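Local coordinates for uncharacterized protein (Bacteroides cellulosilyticus, PDB 5JVK) that probably hydrolyses O-glycosidic bonds, as a member of glycoside hydrolase family 39, at residues E100-D105 against L124-G129; R132-L137 against V338-W343. One frame throughout, in Å; residues are numbered along the deposited sequence.

Contact 1 (E100-D105 against L124-G129); sequences EERPLD and LIRMAG
An offset stack of two arginine guanidinium groups, Arg102 on Arg126, carries this buried contact, at the N-terminal end of the barrel strands, where the loop leading into strand 106-109 passes the C-terminal end of helix 118-127. The planes lie 22° apart with centres 4.5 Å from each other. Arg126 NE sits near the rim of the Arg102 group, 3.4 Å above its plane, while Arg102 CD rests over the middle of the Arg126 guanidinium. Slipped in this way, each flat cation also meets methylene carbon of the other; Arg102 NH1 comes to 3.2 Å from Arg126 CD. Arg126 gets there by bending at chi2 (59°), which turns its far end back toward the loop. Like charges approach here, but each group has partners beyond the stack: Arg102 NH2 forms a salt bridge with Asp99 OD1 and bonds Gly166 O, and Arg126 NH2 bonds Ile97 O, which probably eases the repulsion. Where the helix stops, Gly129 completes a Schellman motif, its N bonded to Arg126 O at 3.0 Å. Its positive phi (99°) suits glycine, since a side chain would be jammed against the preceding carbonyl. Gly129 O then faces Pro103 CD at 3.8 Å and Arg102 CB at 3.9 Å, setting the compact proline ring beside it. Replacing Arg102 by an alanine is likely to leave Asp99 OD1 without this partner and Arg126 freer to turn.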
loop_
_atom_site.group_PDB
_atom_site.type_symbol
_atom_site.label_atom_id
_atom_site.label_comp_id
_atom_site.label_asym_id
_atom_site.label_seq_id
_atom_site.Cartn_x
_atom_site.Cartn_y
_atom_site.Cartn_z
ATOM N N GLU A 100 8.795 -6.835 -14.387
ATOM C CA GLU A 100 8.125 -5.881 -15.294
ATOM C C GLU A 100 6.589 -5.903 -15.234
ATOM O O GLU A 100 5.947 -4.953 -15.687
ATOM C CB GLU A 100 8.587 -6.088 -16.754
ATOM C CG GLU A 100 8.100 -7.376 -17.424
ATOM C CD GLU A 100 8.719 -7.609 -18.792
ATOM O OE1 GLU A 100 8.710 -6.673 -19.623
ATOM O OE2 GLU A 100 9.202 -8.735 -19.046
ATOM N N GLU A 101 6.012 -6.986 -14.709
ATOM C CA GLU A 101 4.556 -7.134 -14.593
ATOM C C GLU A 101 3.953 -6.653 -13.258
ATOM O O GLU A 101 2.757 -6.826 -13.034
ATOM C CB GLU A 101 4.168 -8.597 -14.847
ATOM C CG GLU A 101 4.522 -9.089 -16.243
ATOM C CD GLU A 101 3.935 -10.454 -16.565
ATOM O OE1 GLU A 101 3.696 -11.251 -15.630
ATOM O OE2 GLU A 101 3.718 -10.731 -17.763
ATOM N N ARG A 102 4.754 -6.049 -12.380
ATOM C CA ARG A 102 4.229 -5.506 -11.123
ATOM C C ARG A 102 3.392 -4.243 -11.355
ATOM O O ARG A 102 3.730 -3.440 -12.226
ATOM C CB ARG A 102 5.356 -5.164 -10.162
ATOM C CG ARG A 102 6.060 -6.366 -9.574
ATOM C CD ARG A 102 7.122 -5.904 -8.594
ATOM N NE ARG A 102 8.200 -5.202 -9.284
ATOM C CZ ARG A 102 9.125 -4.442 -8.699
ATOM N NH1 ARG A 102 9.143 -4.251 -7.377
ATOM N NH2 ARG A 102 10.050 -3.858 -9.456
ATOM N N PRO A 103 2.305 -4.059 -10.574
ATOM C CA PRO A 103 1.520 -2.824 -10.668
ATOM C C PRO A 103 2.322 -1.557 -10.372
ATOM O O PRO A 103 2.860 -1.400 -9.276
ATOM C CB PRO A 103 0.422 -3.025 -9.622
ATOM C CG PRO A 103 0.247 -4.496 -9.560
ATOM C CD PRO A 103 1.627 -5.061 -9.726
ATOM N N LEU A 104 2.380 -0.670 -11.361
ATOM C CA LEU A 104 3.087 0.606 -11.269
ATOM C C LEU A 104 2.351 1.642 -10.415
ATOM O O LEU A 104 2.942 2.665 -10.060
ATOM C CB LEU A 104 3.336 1.178 -12.670
ATOM C CG LEU A 104 4.200 0.320 -13.608
ATOM C CD1 LEU A 104 4.167 0.865 -15.028
ATOM C CD2 LEU A 104 5.636 0.230 -13.108
ATOM N N ASP A 105 1.074 1.387 -10.107
ATOM C CA ASP A 105 0.268 2.254 -9.232
ATOM C C ASP A 105 0.159 1.781 -7.772
ATOM O O ASP A 105 -0.386 2.506 -6.939
ATOM C CB ASP A 105 -1.135 2.495 -9.832
ATOM C CG ASP A 105 -1.939 1.211 -10.049
ATOM O OD1 ASP A 105 -1.387 0.096 -9.922
ATOM O OD2 ASP A 105 -3.136 1.324 -10.377
ATOM N N LEU A 124 10.666 -8.051 1.591
ATOM C CA LEU A 124 9.269 -8.293 1.966
ATOM C C LEU A 124 8.300 -7.353 1.239
ATOM O O LEU A 124 7.194 -7.762 0.890
ATOM C CB LEU A 124 9.088 -8.184 3.485
ATOM C CG LEU A 124 9.799 -9.264 4.311
ATOM C CD1 LEU A 124 10.027 -8.814 5.744
ATOM C CD2 LEU A 124 9.018 -10.566 4.288
ATOM N N ILE A 125 8.715 -6.103 1.017
ATOM C CA ILE A 125 7.937 -5.150 0.214
ATOM C C ILE A 125 7.824 -5.623 -1.239
ATOM O O ILE A 125 6.751 -5.512 -1.839
ATOM C CB ILE A 125 8.527 -3.714 0.272
ATOM C CG1 ILE A 125 8.361 -3.125 1.680
ATOM C CG2 ILE A 125 7.848 -2.791 -0.743
ATOM C CD1 ILE A 125 9.308 -1.987 2.005
ATOM N N ARG A 126 8.925 -6.138 -1.791
ATOM C CA ARG A 126 8.959 -6.650 -3.171
ATOM C C ARG A 126 7.982 -7.806 -3.398
ATOM O O ARG A 126 7.245 -7.809 -4.386
ATOM C CB ARG A 126 10.385 -7.086 -3.558
ATOM C CG ARG A 126 10.517 -7.840 -4.881
ATOM C CD ARG A 126 10.027 -7.034 -6.073
ATOM N NE ARG A 126 10.103 -7.811 -7.313
ATOM C CZ ARG A 126 9.254 -8.778 -7.677
ATOM N NH1 ARG A 126 8.218 -9.124 -6.907
ATOM N NH2 ARG A 126 9.437 -9.408 -8.837
ATOM N N MET A 127 7.984 -8.778 -2.490
ATOM C CA MET A 127 7.121 -9.959 -2.615
ATOM C C MET A 127 5.625 -9.658 -2.410
ATOM O O MET A 127 4.779 -10.475 -2.775
ATOM C CB MET A 127 7.586 -11.069 -1.659
ATOM C CG MET A 127 8.926 -11.679 -2.040
ATOM S SD MET A 127 9.406 -13.075 -0.998
ATOM C CE MET A 127 9.754 -12.246 0.551
ATOM N N ALA A 128 5.308 -8.506 -1.813
ATOM C CA ALA A 128 3.924 -8.012 -1.736
ATOM C C ALA A 128 3.429 -7.392 -3.052
ATOM O O ALA A 128 2.230 -7.139 -3.196
ATOM C CB ALA A 128 3.783 -7.006 -0.605
ATOM N N GLY A 129 4.347 -7.122 -3.985
ATOM C CA GLY A 129 4.009 -6.660 -5.334
ATOM C C GLY A 129 4.116 -5.161 -5.560
ATOM O O GLY A 129 3.808 -4.685 -6.648
#

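Contact 2 (R132-L137 against V338-W343); sequences RIRTDL and VTEIGW
Arg134 lays the outer part of its side chain across Thr339, with CD 3.2 Å from Thr339 O and NE 3.5 Å from Thr339 CB. Thr339 OG1 lies over one face of the guanidinium. Arg134 CG stands anti to its own backbone N (chi1 -180°) and the chain continues fully extended to NE, a reach from strand 132-138 to strand 335-341 that suits a long residue. At the end of that reach NH1 forms a salt bridge with Glu340 OE2, 2.9 Å long. The bond is bent, its N-H...O angle 135°; it uses the anti lone pair of OE2, and the oxygen is tilted out of the guanidinium plane. Only NH1 and OE2 are bonded across the contact; the planes stand 67° apart, unlike a flat two-pronged pairing, and Glu340 CG also packs against NH1 at 3.4 Å. The two strands are the second and seventh of a parallel (beta/alpha)8 barrel, not neighbours in the sheet, and the arginine reaches through part of the interior, past the intervening first and eighth strands. In clan GH-A enzymes, to which family 39 belongs, the glutamate at the end of the seventh strand is the catalytic nucleophile, a role Glu340 probably fills. Further bonds position both groups: Arg134 NE forms a salt bridge with Glu219 OE1, its NH2 bonds Asn222 OD1, and Tyr290 OH bonds Glu340 OE1. Thr339, small enough to lie beneath the arginine, uses its hydroxyl to tie in Glu219 and His288. Bound glycerol, probably from crystallisation, lies close to the Glu340 side chain.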
loop_
_atom_site.group_PDB
_atom_site.type_symbol
_atom_site.label_atom_id
_atom_site.label_comp_id
_atom_site.label_asym_id
_atom_site.label_seq_id
_atom_site.Cartn_x
_atom_site.Cartn_y
_atom_site.Cartn_z
ATOM N N ARG A 132 6.251 1.151 -5.532
ATOM C CA ARG A 132 6.520 2.461 -4.942
ATOM C C ARG A 132 6.540 2.362 -3.424
ATOM O O ARG A 132 5.864 1.512 -2.842
ATOM C CB ARG A 132 5.452 3.470 -5.362
ATOM C CG ARG A 132 5.378 3.737 -6.855
ATOM C CD ARG A 132 4.252 4.704 -7.164
ATOM N NE ARG A 132 4.047 4.897 -8.601
ATOM C CZ ARG A 132 4.785 5.677 -9.392
ATOM N NH1 ARG A 132 5.825 6.364 -8.918
ATOM N NH2 ARG A 132 4.481 5.766 -10.684
ATOM N N ILE A 133 7.327 3.229 -2.791
ATOM C CA ILE A 133 7.295 3.392 -1.337
ATOM C C ILE A 133 7.270 4.870 -0.972
ATOM O O ILE A 133 7.793 5.703 -1.709
ATOM C CB ILE A 133 8.462 2.672 -0.615
ATOM C CG1 ILE A 133 9.840 3.202 -1.065
ATOM C CG2 ILE A 133 8.347 1.163 -0.805
ATOM C CD1 ILE A 133 10.419 4.305 -0.198
ATOM N N ARG A 134 6.640 5.179 0.157
ATOM C CA ARG A 134 6.580 6.535 0.686
ATOM C C ARG A 134 7.233 6.559 2.057
ATOM O O ARG A 134 6.966 5.687 2.886
ATOM C CB ARG A 134 5.131 7.010 0.789
ATOM C CG ARG A 134 4.961 8.427 1.324
ATOM C CD ARG A 134 3.507 8.840 1.220
ATOM N NE ARG A 134 3.239 10.196 1.706
ATOM C CZ ARG A 134 2.785 10.523 2.920
ATOM N NH1 ARG A 134 2.544 9.608 3.861
ATOM N NH2 ARG A 134 2.570 11.802 3.205
ATOM N N THR A 135 8.084 7.553 2.294
ATOM C CA THR A 135 8.657 7.760 3.621
ATOM C C THR A 135 8.997 9.225 3.878
ATOM O O THR A 135 9.055 10.038 2.955
ATOM C CB THR A 135 9.879 6.850 3.862
ATOM O OG1 THR A 135 10.202 6.849 5.258
ATOM C CG2 THR A 135 11.089 7.295 3.043
ATOM N N ASP A 136 9.212 9.537 5.151
ATOM C CA ASP A 136 9.381 10.912 5.607
ATOM C C ASP A 136 10.810 11.401 5.452
ATOM O O ASP A 136 11.761 10.617 5.450
ATOM C CB ASP A 136 8.982 11.040 7.076
ATOM C CG ASP A 136 7.534 10.703 7.311
ATOM O OD1 ASP A 136 6.671 11.582 7.086
ATOM O OD2 ASP A 136 7.260 9.555 7.724
ATOM N N LEU A 137 10.937 12.714 5.322
ATOM C CA LEU A 137 12.214 13.391 5.435
ATOM C C LEU A 137 11.971 14.689 6.195
ATOM O O LEU A 137 11.207 15.541 5.742
ATOM C CB LEU A 137 12.807 13.654 4.047
ATOM C CG LEU A 137 14.239 14.203 3.951
ATOM C CD1 LEU A 137 14.303 15.686 4.294
ATOM C CD2 LEU A 137 15.199 13.407 4.827
ATOM N N VAL A 338 -2.630 9.378 -4.312
ATOM C CA VAL A 338 -3.267 8.895 -3.082
ATOM C C VAL A 338 -2.155 8.428 -2.140
ATOM O O VAL A 338 -1.868 7.235 -2.026
ATOM C CB VAL A 338 -4.306 7.790 -3.377
ATOM C CG1 VAL A 338 -5.045 7.383 -2.107
ATOM C CG2 VAL A 338 -5.282 8.267 -4.449
ATOM N N THR A 339 -1.525 9.393 -1.476
ATOM C CA THR A 339 -0.294 9.144 -0.717
ATOM C C THR A 339 -0.501 8.436 0.626
ATOM O O THR A 339 0.461 7.936 1.204
ATOM C CB THR A 339 0.520 10.440 -0.509
ATOM O OG1 THR A 339 -0.262 11.407 0.204
ATOM C CG2 THR A 339 0.950 11.013 -1.856
ATOM N N GLU A 340 -1.738 8.395 1.119
ATOM C CA GLU A 340 -2.117 7.462 2.186
ATOM C C GLU A 340 -3.551 6.977 1.999
ATOM O O GLU A 340 -4.460 7.775 1.776
ATOM C CB GLU A 340 -2.006 8.091 3.578
ATOM C CG GLU A 340 -0.602 8.457 4.037
ATOM C CD GLU A 340 -0.555 8.961 5.473
ATOM O OE1 GLU A 340 -1.534 8.775 6.233
ATOM O OE2 GLU A 340 0.471 9.564 5.843
ATOM N N ILE A 341 -3.740 5.666 2.087
ATOM C CA ILE A 341 -5.061 5.084 2.296
ATOM C C ILE A 341 -4.855 3.759 3.021
ATOM O O ILE A 341 -3.885 3.053 2.751
ATOM C CB ILE A 341 -5.848 4.918 0.973
ATOM C CG1 ILE A 341 -7.280 4.446 1.254
ATOM C CG2 ILE A 341 -5.146 3.962 0.013
ATOM C CD1 ILE A 341 -8.193 4.514 0.048
ATOM N N GLY A 342 -5.740 3.435 3.957
ATOM C CA GLY A 342 -5.600 2.200 4.708
ATOM C C GLY A 342 -6.697 1.928 5.710
ATOM O O GLY A 342 -7.508 2.799 6.022
ATOM N N TRP A 343 -6.713 0.689 6.187
ATOM C CA TRP A 343 -7.600 0.227 7.246
ATOM C C TRP A 343 -6.735 -0.474 8.288
ATOM O O TRP A 343 -5.665 -0.994 7.960
ATOM C CB TRP A 343 -8.643 -0.738 6.684
ATOM C CG TRP A 343 -9.694 -0.084 5.823
ATOM C CD1 TRP A 343 -10.961 0.233 6.190
ATOM C CD2 TRP A 343 -9.563 0.315 4.455
ATOM N NE1 TRP A 343 -11.636 0.806 5.146
ATOM C CE2 TRP A 343 -10.802 0.870 4.065
ATOM C CE3 TRP A 343 -8.526 0.254 3.521
ATOM C CZ2 TRP A 343 -11.029 1.371 2.781
ATOM C CZ3 TRP A 343 -8.746 0.752 2.248
ATOM C CH2 TRP A 343 -9.992 1.303 1.887
#

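Overall arrangement
The contacts come in series along the chain: contact 1 closes with the end of helix 118-127, and contact 2 opens on strand 132-138, which follows it. Their centres are 15 Å apart, and both belong to the eight-stranded parallel barrel. Contact 1 joins the loop entering the first strand to the helix that follows that strand; contact 2 joins the second strand to the seventh inside the barrel, near the probable active site. They meet directly where Leu104 O and Arg132 NE, 2.9 Å apart, probably form a hydrogen bond, and where Ile125 packs on Ile133. Strand 132-138 thus runs from the surroundings of contact 1 to Arg134, the partner of the probable nucleophile.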